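Protein FimX (Pseudomonas aeruginosa PAO1, PDB 3HV9) is a multidomain bacterial protein of the EAL family, represented here by its EAL domain, whose strands and surrounding helices form the family's barrel-like fold. Local coordinates at residues Asp16-Leu21 / Ala71-Leu76; Asn28-Leu33 / Glu78-Trp83; Glu46-Leu51 / His100-Phe105; Leu91-Arg96 / Ala129-Glu134; Ser222-Val227 / Ala239-Ile244. All coordinates share one frame; numbering follows the deposited sequence.

How the contacts relate
Contacts 2, 3 and 5 lie on one mixed sheet of eight strands, whose first and last strands, 30-39 and 243-244, also pair. Contact 1 packs helix 17-24 against the end of helix 64-73, its centre about 13 Å from that of contact 2, and touches it through Leu-21, Phe-30 and Ile-80. Helix 77-97 serves contact 2 near its start and contact 4 near its end. Contacts 3 and 4, centres about 11 Å apart, interlock along the chain, as do 1 and 2, and 2 and 3. Contact 5 comes last, its centre about 16 Å from that of contact 3. Together they join helices to a closed sheet, consistent with the barrel-like EAL fold.

Contact 1 (Asp16-Leu21 / Ala71-Leu76); sequences DVIAIL and AKEAGL
Ile-18 and Leu-21, one turn apart on helix 17-24, meet the C-terminal end of helix 64-73 through apolar contacts. Ile-18 CG2 presses on Ala-74 CB at 3.5 Å, while the Ile-18 and Glu-73 side chains cross at about a right angle, with Ile-18 CD1 3.9 Å from Glu-73 OE1. Leu-21 works with two parts: CD1 lies 4.0 Å from Ala-71 CB, and CB meets Leu-76 CD2.

Polar bonds within each segment shape the helix ends. Asp-16 N-caps its helix, OD2 accepting from Ala-19 N at 3.2 Å from above the carboxylate plane. Gly-75, with positive phi, is the C-prime residue of a Schellman motif in which Leu-76 N returns to Ala-71 O at 2.9 Å and Gly-75 N to Lys-72 O; this turn brings Leu-76 round to Leu-21.

Phe-67 and Ala-70 extend the face of helix 64-73, helix 4-13 covers Ala-19 and Ile-20, and Leu-21 also touches Ile-80 of helix 77-97 and Leu-54 of strand 46-54.

Contact 2 (Asn28-Leu33 / Glu78-Trp83); sequences NSFRLL and EKIDRW
Trp-83 carries this contact, and Phe-30, Asn-28 and Leu-32 meet its indole from three positions. Trp-83 CG stands anti to its own backbone N (chi1 -172°), which sends the indole out from helix 77-97 towards the strand. Beyond CB, ring atom CD2 lies 4.0 Å from Phe-30 CD2; the two rings are oblique, with their planes at 47°. On the pyrrole side NE1 donates to Asn-28 OD1 at 3.1 Å. The acceptor lies close to the indole plane and the donor in the carbonyl plane, but the N-H...O angle of 137° makes the bond bent. CZ2 also comes near that oxygen. At the far end CH2 approaches Phe-30 CB at 3.5 Å, a CH-pi contact in which CB sits over the face of the six-membered ring. Last, CZ3 meets Leu-32 CD1 at 3.7 Å, the methyl lying at the ring edge. The indole is thus held by a polar bond at one edge, a methyl at another and a methylene on one face.

One turn earlier, Ile-80 CG1 touches Phe-30 CZ at 4.1 Å, the two side chains crossing at about a right angle. Strand 30-33 passes obliquely over helix 78-83, their axes 11.2 Å apart at closest, with Leu-52 of strand 46-54 and Leu-21 of helix 17-24 packed against Phe-30 and Ile-80.

Contact 3 (Glu46-Leu51 / His100-Phe105); sequences ENYEVL and HQTKLF
Strands 46-51 and 102-105 run parallel, their short axes turned by -33°, joined by five backbone hydrogen bonds: the first runs from Glu-46 N to Gln-101 O, just before the second strand; others include Phe-105 N to Tyr-48 O at 2.8 Å and a nearly straight Val-50 N to Phe-105 O.

On the face of Tyr-48 and Leu-104, Tyr-48 CB meets Leu-104 CD2 at 3.7 Å. Val-50 CG1 lies 4.0 Å from Leu-104 CB, their side chains crossing at about a right angle. At the strand start the extended Glu-46 chain brings its carboxylate to the edge of the poorly ordered His-100 ring; ND1 makes weak bonds to both oxygens, 3.3 Å to OE1. Thr-102 OG1 is buried without a partner in the model.

On the other face Asn-47 and Lys-103 lie side by side, and Phe-105 CE2 comes 4.1 Å from Asn-47 CB. The extended Glu-49 chain (chi1 -176°) carries its carboxylate out from the strand: OE1 forms a salt bridge with Lys-190 and a hydrogen bond with Gln-245; OE2 is hydrogen-bonded to His-107, Gln-139 and a glycerol.

Strand 30-39 flanks strand 46-51, strand 136-141 flanks strand 102-105, and helix 77-97 packs on Val-50, Leu-104 and Thr-102.

Contact 4 (Leu91-Arg96 / Ala129-Glu134); sequences LLAEHR and ARLPPE
Leu-131 and Pro-132 lean on one flank of helix 77-97, where Ala-93 and Arg-96 receive them. In Leu-131 CG is turned anti to the backbone N (chi1 -159°), which carries CD1 in over the helix backbone. Leu-131 CD1 lies 3.7 Å from Ala-93 N, 3.9 Å from Ala-93 CB and 4.1 Å from Leu-92 CB, so one methyl touches two successive residues. Ala-129 CB adds a looser touch on Ala-93 CB.

Arg-96 is bent at its second torsion (chi2 -104°), laying its aliphatic part along the proline as the two side chains slide past each other in opposite directions. CD meets Pro-132 CG at 3.7 Å, and NH1 comes equally near Pro-132 CB. Beyond the ring, NH2 lies 3.5 Å from Glu-134 O. The firmer polar tie of this side chain is NE to the carbonyl oxygen of Thr-102, on the neighbouring strand, so Arg-96 spans from loop to sheet.

Arg-130, with positive phi, closes helix 118-128 in a Schellman motif. The loop thus leads from an outer helix to strand 136-141 across helix 77-97, which comes earlier in the chain, an alpha-to-beta connecting loop in the barrel-like EAL fold.

Contact 5 (Ser222-Val227 / Ala239-Ile244); sequences SIVPFV and AGATYI
Ser-222 O accepts Tyr-243 N at 2.8 Å and, more weakly, Thr-242 N at 3.3 Å, two successive amides gripping one carbonyl in a parallel pairing. The pairing closes a beta-alpha-beta unit, strand 221-224, helix 230-239 and strand 243-244. Thr-242 N has a straighter bond to Ser-222 OG, 2.8 Å long at 160°; chi1 of 61° tucks the hydroxyl back over its own main chain, towards the Thr-242 amide. Further along, Val-224 N donates to Tyr-243 O at 2.9 Å.

The side chains pack on both faces. The Ile-223 and Tyr-243 side chains meet at a slant, Ile-223 CG1 3.9 Å from Tyr-243 CB, on the face where Tyr-243 OH goes on to bond Asp-43. On the opposite face Val-224 uses CG2 against Ala-241 CB, and after the turn at Pro-225 and Phe-226 the chain brings Val-227 CG2 to Ile-244 CB at 3.9 Å. Leu-236 of helix 230-239 covers Val-224, Val-227 and Ile-244, joining the helix to both strands. Gly-240, with positive phi, ends that helix in a Schellman motif. At the edge of the Tyr-243 ring, near its plane, lies Ser-222 O, 3.9 Å from Tyr-243 CD2.

Contact 1 (Asp16-Leu21 / Ala71-Leu76)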
# COMPACT_ATOMS: atom_id res chain seq x y z
N ASP A 16 15.03 20.98 -8.94
CA ASP A 16 15.61 19.75 -9.48
C ASP A 16 15.10 18.59 -8.62
O ASP A 16 15.57 18.37 -7.49
CB ASP A 16 17.12 19.86 -9.41
CG ASP A 16 17.82 18.62 -9.89
OD1 ASP A 16 19.01 18.74 -10.23
OD2 ASP A 16 17.20 17.53 -9.92
N VAL A 17 14.13 17.85 -9.13
CA VAL A 17 13.42 16.87 -8.32
C VAL A 17 14.32 15.72 -7.93
O VAL A 17 14.15 15.11 -6.87
CB VAL A 17 12.14 16.35 -9.02
CG1 VAL A 17 11.50 15.22 -8.20
CG2 VAL A 17 11.14 17.49 -9.22
N ILE A 18 15.29 15.40 -8.79
CA ILE A 18 16.24 14.35 -8.44
C ILE A 18 17.05 14.76 -7.21
O ILE A 18 17.23 13.96 -6.29
CB ILE A 18 17.13 13.95 -9.62
CG1 ILE A 18 16.26 13.33 -10.73
CG2 ILE A 18 18.22 12.98 -9.17
CD1 ILE A 18 17.03 12.92 -11.97
N ALA A 19 17.51 16.00 -7.17
CA ALA A 19 18.20 16.52 -5.99
C ALA A 19 17.26 16.54 -4.80
O ALA A 19 17.65 16.19 -3.69
CB ALA A 19 18.73 17.91 -6.25
N ILE A 20 16.02 16.97 -5.02
CA ILE A 20 15.06 17.01 -3.93
C ILE A 20 14.89 15.62 -3.30
O ILE A 20 14.84 15.48 -2.09
CB ILE A 20 13.69 17.52 -4.38
CG1 ILE A 20 13.76 19.00 -4.73
CG2 ILE A 20 12.66 17.28 -3.28
CD1 ILE A 20 12.49 19.52 -5.36
N LEU A 21 14.82 14.60 -4.16
CA LEU A 21 14.66 13.22 -3.74
C LEU A 21 15.89 12.72 -2.97
O LEU A 21 15.77 12.05 -1.96
CB LEU A 21 14.43 12.32 -4.95
CG LEU A 21 13.00 12.26 -5.48
CD1 LEU A 21 12.94 11.58 -6.83
CD2 LEU A 21 12.13 11.54 -4.48
N ALA A 71 12.25 9.53 -9.79
CA ALA A 71 12.82 8.44 -9.01
C ALA A 71 13.31 7.31 -9.91
O ALA A 71 14.44 6.83 -9.76
CB ALA A 71 11.81 7.93 -7.97
N LYS A 72 12.48 6.87 -10.86
CA LYS A 72 12.89 5.80 -11.78
C LYS A 72 14.18 6.20 -12.49
O LYS A 72 15.13 5.42 -12.55
CB LYS A 72 11.81 5.50 -12.82
CG LYS A 72 10.46 5.09 -12.23
CD LYS A 72 9.42 4.89 -13.34
CE LYS A 72 7.98 5.02 -12.83
NZ LYS A 72 7.48 3.77 -12.20
N GLU A 73 14.20 7.42 -13.01
CA GLU A 73 15.32 7.96 -13.78
C GLU A 73 16.64 8.02 -13.01
O GLU A 73 17.71 7.76 -13.56
CB GLU A 73 14.95 9.34 -14.33
CG GLU A 73 16.12 10.16 -14.88
CD GLU A 73 15.67 11.48 -15.53
OE1 GLU A 73 16.54 12.33 -15.81
OE2 GLU A 73 14.45 11.66 -15.76
N ALA A 74 16.58 8.36 -11.73
CA ALA A 74 17.80 8.44 -10.93
C ALA A 74 18.11 7.11 -10.22
O ALA A 74 19.03 7.04 -9.41
CB ALA A 74 17.72 9.55 -9.87
N GLY A 75 17.33 6.07 -10.53
CA GLY A 75 17.47 4.77 -9.88
C GLY A 75 17.27 4.81 -8.37
O GLY A 75 18.03 4.20 -7.62
N LEU A 76 16.22 5.51 -7.92
CA LEU A 76 16.01 5.76 -6.50
C LEU A 76 14.84 4.99 -5.90
O LEU A 76 14.56 5.09 -4.70
CB LEU A 76 15.83 7.26 -6.27
CG LEU A 76 16.99 8.08 -5.70
CD1 LEU A 76 18.34 7.42 -5.91
CD2 LEU A 76 16.99 9.49 -6.24

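Contact 2 (Asn28-Leu33 / Glu78-Trp83)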
# COMPACT_ATOMS: atom_id res chain seq x y z
N ASN A 28 14.63 13.29 6.04
CA ASN A 28 13.20 13.06 6.30
C ASN A 28 12.28 14.13 5.69
O ASN A 28 11.34 14.59 6.34
CB ASN A 28 12.91 12.96 7.80
CG ASN A 28 13.45 11.68 8.41
OD1 ASN A 28 13.50 10.63 7.77
ND2 ASN A 28 13.87 11.77 9.67
N SER A 29 12.54 14.53 4.46
CA SER A 29 11.68 15.50 3.80
C SER A 29 10.55 14.81 3.06
O SER A 29 9.81 15.45 2.30
CB SER A 29 12.49 16.40 2.86
OG SER A 29 13.49 17.10 3.59
N PHE A 30 10.43 13.51 3.26
CA PHE A 30 9.21 12.83 2.85
C PHE A 30 8.19 13.00 3.95
O PHE A 30 8.50 13.41 5.07
CB PHE A 30 9.43 11.34 2.59
CG PHE A 30 10.23 11.05 1.37
CD1 PHE A 30 9.64 11.10 0.12
CD2 PHE A 30 11.57 10.73 1.46
CE1 PHE A 30 10.38 10.85 -1.01
CE2 PHE A 30 12.31 10.47 0.33
CZ PHE A 30 11.72 10.53 -0.91
N ARG A 31 6.95 12.69 3.61
CA ARG A 31 5.84 12.77 4.54
C ARG A 31 4.96 11.55 4.31
O ARG A 31 4.57 11.27 3.17
CB ARG A 31 5.02 14.04 4.29
CG ARG A 31 4.01 14.36 5.38
CD ARG A 31 4.52 15.47 6.30
NE ARG A 31 5.94 15.36 6.61
CZ ARG A 31 6.68 16.36 7.07
NH1 ARG A 31 7.97 16.19 7.32
NH2 ARG A 31 6.12 17.55 7.28
N LEU A 32 4.65 10.83 5.37
CA LEU A 32 3.81 9.67 5.27
C LEU A 32 2.39 10.09 5.56
O LEU A 32 2.16 10.89 6.46
CB LEU A 32 4.27 8.63 6.29
CG LEU A 32 4.97 7.37 5.80
CD1 LEU A 32 5.55 7.51 4.40
CD2 LEU A 32 6.03 6.99 6.79
N LEU A 33 1.44 9.57 4.80
CA LEU A 33 0.04 9.78 5.11
C LEU A 33 -0.57 8.41 5.31
O LEU A 33 -0.01 7.41 4.85
CB LEU A 33 -0.67 10.53 3.98
CG LEU A 33 -0.16 11.90 3.55
CD1 LEU A 33 -0.90 12.36 2.30
CD2 LEU A 33 -0.35 12.91 4.64
N GLU A 78 13.97 1.67 -5.20
CA GLU A 78 14.17 0.70 -4.12
C GLU A 78 14.49 1.41 -2.80
O GLU A 78 14.01 1.03 -1.73
CB GLU A 78 15.31 -0.26 -4.46
CG GLU A 78 15.08 -1.04 -5.75
CD GLU A 78 15.79 -0.41 -6.93
OE1 GLU A 78 15.99 0.83 -6.92
OE2 GLU A 78 16.16 -1.17 -7.86
N LYS A 79 15.29 2.46 -2.90
CA LYS A 79 15.72 3.19 -1.74
C LYS A 79 14.52 3.93 -1.09
O LYS A 79 14.41 4.04 0.14
CB LYS A 79 16.88 4.14 -2.12
CG LYS A 79 17.78 4.43 -0.92
CD LYS A 79 18.92 5.41 -1.21
CE LYS A 79 19.53 5.88 0.12
NZ LYS A 79 20.49 7.03 0.01
N ILE A 80 13.61 4.43 -1.92
CA ILE A 80 12.43 5.12 -1.42
C ILE A 80 11.52 4.16 -0.66
O ILE A 80 11.08 4.45 0.45
CB ILE A 80 11.66 5.82 -2.57
CG1 ILE A 80 12.42 7.08 -3.02
CG2 ILE A 80 10.21 6.14 -2.15
CD1 ILE A 80 11.99 7.59 -4.42
N ASP A 81 11.25 3.01 -1.26
CA ASP A 81 10.52 1.95 -0.57
C ASP A 81 11.15 1.63 0.78
O ASP A 81 10.43 1.45 1.77
CB ASP A 81 10.42 0.69 -1.45
CG ASP A 81 9.50 0.89 -2.65
OD1 ASP A 81 8.81 1.92 -2.67
OD2 ASP A 81 9.46 0.02 -3.55
N ARG A 82 12.48 1.58 0.85
CA ARG A 82 13.14 1.26 2.11
C ARG A 82 12.85 2.32 3.16
O ARG A 82 12.58 2.01 4.33
CB ARG A 82 14.66 1.09 1.95
CG ARG A 82 15.10 -0.19 1.24
CD ARG A 82 16.55 -0.60 1.61
NE ARG A 82 17.54 0.34 1.10
CZ ARG A 82 17.98 0.36 -0.16
NH1 ARG A 82 17.52 -0.49 -1.05
NH2 ARG A 82 18.89 1.25 -0.52
N TRP A 83 12.90 3.58 2.74
CA TRP A 83 12.60 4.69 3.65
C TRP A 83 11.19 4.49 4.23
O TRP A 83 10.98 4.57 5.44
CB TRP A 83 12.70 6.05 2.91
CG TRP A 83 12.61 7.22 3.83
CD1 TRP A 83 13.64 7.87 4.46
CD2 TRP A 83 11.40 7.86 4.29
NE1 TRP A 83 13.15 8.87 5.26
CE2 TRP A 83 11.78 8.89 5.17
CE3 TRP A 83 10.04 7.65 4.04
CZ2 TRP A 83 10.85 9.71 5.81
CZ3 TRP A 83 9.11 8.47 4.68
CH2 TRP A 83 9.52 9.49 5.55

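Contact 3 (Glu46-Leu51 / His100-Phe105)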
# COMPACT_ATOMS: atom_id res chain seq x y z
N GLU A 46 -6.63 -2.12 13.54
CA GLU A 46 -6.70 -0.79 12.97
C GLU A 46 -5.86 -0.77 11.69
O GLU A 46 -4.66 -0.51 11.73
CB GLU A 46 -6.13 0.23 13.98
CG GLU A 46 -7.01 0.46 15.20
CD GLU A 46 -6.39 1.44 16.18
OE1 GLU A 46 -5.22 1.83 15.97
OE2 GLU A 46 -7.08 1.82 17.15
N ASN A 47 -6.50 -1.09 10.55
CA ASN A 47 -5.83 -1.15 9.26
C ASN A 47 -5.67 0.21 8.56
O ASN A 47 -6.66 0.89 8.32
CB ASN A 47 -6.60 -2.08 8.32
CG ASN A 47 -6.71 -3.50 8.86
OD1 ASN A 47 -7.80 -3.98 9.19
ND2 ASN A 47 -5.59 -4.19 8.94
N TYR A 48 -4.44 0.57 8.23
CA TYR A 48 -4.17 1.77 7.45
C TYR A 48 -3.29 1.45 6.25
O TYR A 48 -2.35 0.66 6.36
CB TYR A 48 -3.40 2.77 8.26
CG TYR A 48 -4.14 3.46 9.37
CD1 TYR A 48 -4.76 4.69 9.15
CD2 TYR A 48 -4.18 2.92 10.66
CE1 TYR A 48 -5.42 5.37 10.18
CE2 TYR A 48 -4.83 3.59 11.70
CZ TYR A 48 -5.44 4.81 11.45
OH TYR A 48 -6.08 5.50 12.44
N GLU A 49 -3.59 2.09 5.13
CA GLU A 49 -2.69 2.06 3.98
C GLU A 49 -1.77 3.26 4.11
O GLU A 49 -2.23 4.36 4.44
CB GLU A 49 -3.46 2.16 2.66
CG GLU A 49 -2.57 2.05 1.41
CD GLU A 49 -3.34 2.31 0.13
OE1 GLU A 49 -4.54 2.67 0.22
OE2 GLU A 49 -2.75 2.15 -0.97
N VAL A 50 -0.48 3.06 3.88
CA VAL A 50 0.43 4.21 3.89
C VAL A 50 0.69 4.78 2.50
O VAL A 50 0.76 4.07 1.50
CB VAL A 50 1.70 4.01 4.79
CG1 VAL A 50 1.79 2.60 5.30
CG2 VAL A 50 2.98 4.49 4.11
N LEU A 51 0.73 6.10 2.46
CA LEU A 51 0.82 6.84 1.21
C LEU A 51 1.99 7.81 1.33
O LEU A 51 2.26 8.36 2.40
CB LEU A 51 -0.49 7.60 0.95
CG LEU A 51 -1.76 6.75 0.76
CD1 LEU A 51 -2.97 7.63 0.57
CD2 LEU A 51 -1.64 5.78 -0.42
N HIS A 100 -2.19 -0.52 20.69
CA HIS A 100 -2.96 -0.37 19.46
C HIS A 100 -2.75 -1.57 18.53
O HIS A 100 -1.61 -1.93 18.21
CB HIS A 100 -2.57 0.92 18.73
CG HIS A 100 -3.10 2.16 19.37
ND1 HIS A 100 -4.32 2.70 19.03
CD2 HIS A 100 -2.57 2.98 20.31
CE1 HIS A 100 -4.53 3.79 19.75
NE2 HIS A 100 -3.48 3.98 20.53
N GLN A 101 -3.85 -2.18 18.11
CA GLN A 101 -3.81 -3.29 17.16
C GLN A 101 -3.60 -2.82 15.72
O GLN A 101 -4.33 -3.24 14.81
CB GLN A 101 -5.14 -4.04 17.17
CG GLN A 101 -5.37 -5.02 18.29
CD GLN A 101 -6.54 -5.94 17.97
OE1 GLN A 101 -6.49 -6.71 17.00
NE2 GLN A 101 -7.60 -5.85 18.77
N THR A 102 -2.62 -1.96 15.48
CA THR A 102 -2.51 -1.40 14.14
C THR A 102 -1.71 -2.22 13.13
O THR A 102 -0.75 -2.89 13.47
CB THR A 102 -2.13 0.09 14.15
OG1 THR A 102 -1.31 0.40 13.01
CG2 THR A 102 -1.44 0.45 15.41
N LYS A 103 -2.15 -2.17 11.88
CA LYS A 103 -1.54 -2.92 10.80
C LYS A 103 -1.43 -1.98 9.59
O LYS A 103 -2.36 -1.22 9.32
CB LYS A 103 -2.41 -4.12 10.45
CG LYS A 103 -1.85 -4.98 9.35
CD LYS A 103 -2.79 -6.12 9.02
CE LYS A 103 -2.94 -7.08 10.19
NZ LYS A 103 -3.58 -8.33 9.70
N LEU A 104 -0.30 -2.00 8.89
CA LEU A 104 -0.07 -1.09 7.78
C LEU A 104 0.12 -1.80 6.46
O LEU A 104 0.91 -2.74 6.37
CB LEU A 104 1.15 -0.20 8.03
CG LEU A 104 1.16 0.66 9.28
CD1 LEU A 104 2.46 1.47 9.36
CD2 LEU A 104 -0.06 1.57 9.29
N PHE A 105 -0.59 -1.33 5.45
CA PHE A 105 -0.43 -1.78 4.08
C PHE A 105 0.62 -0.87 3.41
O PHE A 105 0.44 0.34 3.34
CB PHE A 105 -1.78 -1.69 3.34
CG PHE A 105 -2.77 -2.74 3.76
CD1 PHE A 105 -3.18 -3.72 2.87
CD2 PHE A 105 -3.27 -2.76 5.04
CE1 PHE A 105 -4.08 -4.70 3.26
CE2 PHE A 105 -4.18 -3.73 5.44
CZ PHE A 105 -4.59 -4.70 4.55

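Contact 4 (Leu91-Arg96 / Ala129-Glu134)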
# COMPACT_ATOMS: atom_id res chain seq x y z
N LEU A 91 6.92 3.43 13.27
CA LEU A 91 5.62 3.85 13.80
C LEU A 91 4.85 2.66 14.36
O LEU A 91 4.28 2.71 15.45
CB LEU A 91 4.81 4.58 12.73
CG LEU A 91 5.62 5.66 12.00
CD1 LEU A 91 4.77 6.36 10.96
CD2 LEU A 91 6.22 6.68 12.97
N LEU A 92 4.87 1.56 13.62
CA LEU A 92 4.12 0.38 13.99
C LEU A 92 4.60 -0.26 15.30
O LEU A 92 3.81 -0.87 16.03
CB LEU A 92 4.22 -0.62 12.84
CG LEU A 92 3.08 -1.56 12.49
CD1 LEU A 92 1.74 -0.87 12.65
CD2 LEU A 92 3.31 -2.03 11.06
N ALA A 93 5.88 -0.11 15.60
CA ALA A 93 6.43 -0.64 16.85
C ALA A 93 5.92 0.15 18.05
O ALA A 93 5.51 -0.42 19.07
CB ALA A 93 7.96 -0.63 16.81
N GLU A 94 5.96 1.48 17.92
CA GLU A 94 5.47 2.43 18.92
C GLU A 94 3.98 2.27 19.20
O GLU A 94 3.56 2.30 20.36
CB GLU A 94 5.78 3.86 18.48
CG GLU A 94 7.28 4.15 18.36
CD GLU A 94 7.61 5.32 17.45
OE1 GLU A 94 6.69 5.87 16.80
OE2 GLU A 94 8.81 5.70 17.39
N HIS A 95 3.20 2.12 18.14
CA HIS A 95 1.76 1.89 18.27
C HIS A 95 1.45 0.57 18.96
O HIS A 95 0.76 0.54 19.99
CB HIS A 95 1.10 1.95 16.89
CG HIS A 95 0.47 3.27 16.57
ND1 HIS A 95 1.16 4.46 16.66
CD2 HIS A 95 -0.79 3.59 16.19
CE1 HIS A 95 0.35 5.46 16.34
NE2 HIS A 95 -0.84 4.95 16.05
N ARG A 96 1.95 -0.53 18.42
CA ARG A 96 1.71 -1.84 18.98
C ARG A 96 2.11 -1.90 20.46
O ARG A 96 1.51 -2.64 21.24
CB ARG A 96 2.48 -2.90 18.20
CG ARG A 96 1.86 -3.24 16.86
CD ARG A 96 1.14 -4.57 16.93
NE ARG A 96 0.29 -4.77 15.76
CZ ARG A 96 -0.13 -5.95 15.34
NH1 ARG A 96 0.24 -7.06 15.99
NH2 ARG A 96 -0.91 -6.03 14.26
N ALA A 129 13.50 -4.01 15.40
CA ALA A 129 12.41 -3.30 16.06
C ALA A 129 11.55 -4.29 16.85
O ALA A 129 10.57 -3.90 17.50
CB ALA A 129 11.57 -2.55 15.05
N ARG A 130 11.92 -5.56 16.80
CA ARG A 130 11.17 -6.59 17.49
C ARG A 130 9.69 -6.39 17.14
O ARG A 130 8.84 -6.31 18.03
CB ARG A 130 11.38 -6.53 19.02
CG ARG A 130 12.79 -6.85 19.53
CD ARG A 130 13.49 -5.60 20.10
NE ARG A 130 14.48 -5.90 21.14
CZ ARG A 130 15.80 -5.91 20.96
NH1 ARG A 130 16.32 -5.65 19.76
NH2 ARG A 130 16.61 -6.19 21.97
N LEU A 131 9.39 -6.32 15.85
CA LEU A 131 8.02 -6.05 15.41
C LEU A 131 7.14 -7.30 15.45
O LEU A 131 7.50 -8.33 14.89
CB LEU A 131 8.04 -5.49 13.99
CG LEU A 131 6.78 -4.72 13.58
CD1 LEU A 131 6.64 -3.49 14.45
CD2 LEU A 131 6.81 -4.35 12.08
N PRO A 132 5.98 -7.19 16.13
CA PRO A 132 5.01 -8.29 16.26
C PRO A 132 4.70 -8.95 14.92
O PRO A 132 4.91 -8.31 13.89
CB PRO A 132 3.76 -7.59 16.81
CG PRO A 132 4.30 -6.43 17.60
CD PRO A 132 5.56 -5.99 16.87
N PRO A 133 4.24 -10.21 14.95
CA PRO A 133 3.85 -10.96 13.74
C PRO A 133 2.66 -10.32 13.03
O PRO A 133 1.77 -9.77 13.69
CB PRO A 133 3.43 -12.34 14.29
CG PRO A 133 4.07 -12.44 15.64
CD PRO A 133 4.17 -11.04 16.17
N GLU A 134 2.64 -10.40 11.70
CA GLU A 134 1.49 -9.95 10.92
C GLU A 134 1.03 -8.55 11.35
O GLU A 134 -0.11 -8.32 11.79
CB GLU A 134 0.38 -10.99 10.99
CG GLU A 134 0.93 -12.43 10.98
CD GLU A 134 0.15 -13.37 10.07
OE1 GLU A 134 -1.10 -13.38 10.17
OE2 GLU A 134 0.78 -14.11 9.27

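Contact 5 (Ser222-Val227 / Ala239-Ile244)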
# COMPACT_ATOMS: atom_id res chain seq x y z
N SER A 222 -11.39 -9.46 0.50
CA SER A 222 -11.61 -8.47 -0.54
C SER A 222 -11.54 -7.05 0.02
O SER A 222 -12.13 -6.76 1.06
CB SER A 222 -12.96 -8.73 -1.22
OG SER A 222 -14.04 -8.61 -0.30
N ILE A 223 -10.79 -6.18 -0.65
CA ILE A 223 -10.75 -4.76 -0.30
C ILE A 223 -11.26 -3.93 -1.46
O ILE A 223 -10.70 -3.99 -2.56
CB ILE A 223 -9.33 -4.28 0.06
CG1 ILE A 223 -8.75 -5.11 1.21
CG2 ILE A 223 -9.35 -2.80 0.44
CD1 ILE A 223 -7.44 -4.55 1.75
N VAL A 224 -12.34 -3.19 -1.24
CA VAL A 224 -12.89 -2.35 -2.30
C VAL A 224 -12.71 -0.87 -1.97
O VAL A 224 -13.26 -0.39 -0.96
CB VAL A 224 -14.38 -2.66 -2.56
CG1 VAL A 224 -14.93 -1.81 -3.72
CG2 VAL A 224 -14.55 -4.15 -2.85
N PRO A 225 -11.92 -0.15 -2.79
CA PRO A 225 -11.56 1.27 -2.64
C PRO A 225 -12.56 2.21 -3.31
O PRO A 225 -13.53 1.74 -3.90
CB PRO A 225 -10.24 1.37 -3.39
CG PRO A 225 -10.14 0.14 -4.26
CD PRO A 225 -11.34 -0.72 -4.02
N PHE A 226 -12.29 3.52 -3.24
CA PHE A 226 -13.06 4.58 -3.92
C PHE A 226 -14.50 4.64 -3.48
O PHE A 226 -15.40 4.87 -4.29
CB PHE A 226 -12.98 4.49 -5.46
CG PHE A 226 -11.63 4.87 -6.00
CD1 PHE A 226 -11.26 6.21 -6.13
CD2 PHE A 226 -10.71 3.88 -6.38
CE1 PHE A 226 -10.01 6.55 -6.63
CE2 PHE A 226 -9.46 4.22 -6.88
CZ PHE A 226 -9.10 5.56 -7.00
N VAL A 227 -14.72 4.42 -2.19
CA VAL A 227 -16.04 4.60 -1.61
C VAL A 227 -16.26 6.09 -1.41
O VAL A 227 -15.66 6.70 -0.52
CB VAL A 227 -16.18 3.85 -0.28
CG1 VAL A 227 -17.55 4.10 0.34
CG2 VAL A 227 -15.97 2.37 -0.52
N ALA A 239 -22.88 -6.64 -1.34
CA ALA A 239 -22.11 -7.53 -2.20
C ALA A 239 -21.13 -8.41 -1.42
O ALA A 239 -20.54 -9.34 -1.98
CB ALA A 239 -21.37 -6.74 -3.26
N GLY A 240 -20.94 -8.08 -0.15
CA GLY A 240 -20.14 -8.91 0.74
C GLY A 240 -18.65 -8.63 0.72
O GLY A 240 -17.83 -9.55 0.87
N ALA A 241 -18.29 -7.36 0.55
CA ALA A 241 -16.90 -6.95 0.53
C ALA A 241 -16.36 -7.08 1.95
O ALA A 241 -17.04 -6.73 2.90
CB ALA A 241 -16.79 -5.50 0.05
N THR A 242 -15.15 -7.59 2.11
CA THR A 242 -14.70 -7.77 3.48
C THR A 242 -14.11 -6.47 4.08
O THR A 242 -14.24 -6.22 5.29
CB THR A 242 -13.85 -9.09 3.69
OG1 THR A 242 -12.84 -8.89 4.69
CG2 THR A 242 -13.23 -9.53 2.42
N TYR A 243 -13.52 -5.64 3.23
CA TYR A 243 -13.02 -4.31 3.63
C TYR A 243 -13.34 -3.27 2.56
O TYR A 243 -13.42 -3.60 1.38
CB TYR A 243 -11.50 -4.32 3.83
CG TYR A 243 -10.96 -5.24 4.90
CD1 TYR A 243 -10.78 -4.79 6.21
CD2 TYR A 243 -10.58 -6.54 4.60
CE1 TYR A 243 -10.26 -5.63 7.20
CE2 TYR A 243 -10.06 -7.38 5.58
CZ TYR A 243 -9.90 -6.92 6.87
OH TYR A 243 -9.38 -7.76 7.84
N ILE A 244 -13.50 -2.02 2.99
CA ILE A 244 -13.70 -0.90 2.07
C ILE A 244 -12.83 0.31 2.47
O ILE A 244 -12.38 0.41 3.61
CB ILE A 244 -15.19 -0.47 1.98
CG1 ILE A 244 -15.76 -0.22 3.37
CG2 ILE A 244 -16.02 -1.52 1.23
CD1 ILE A 244 -17.15 0.38 3.36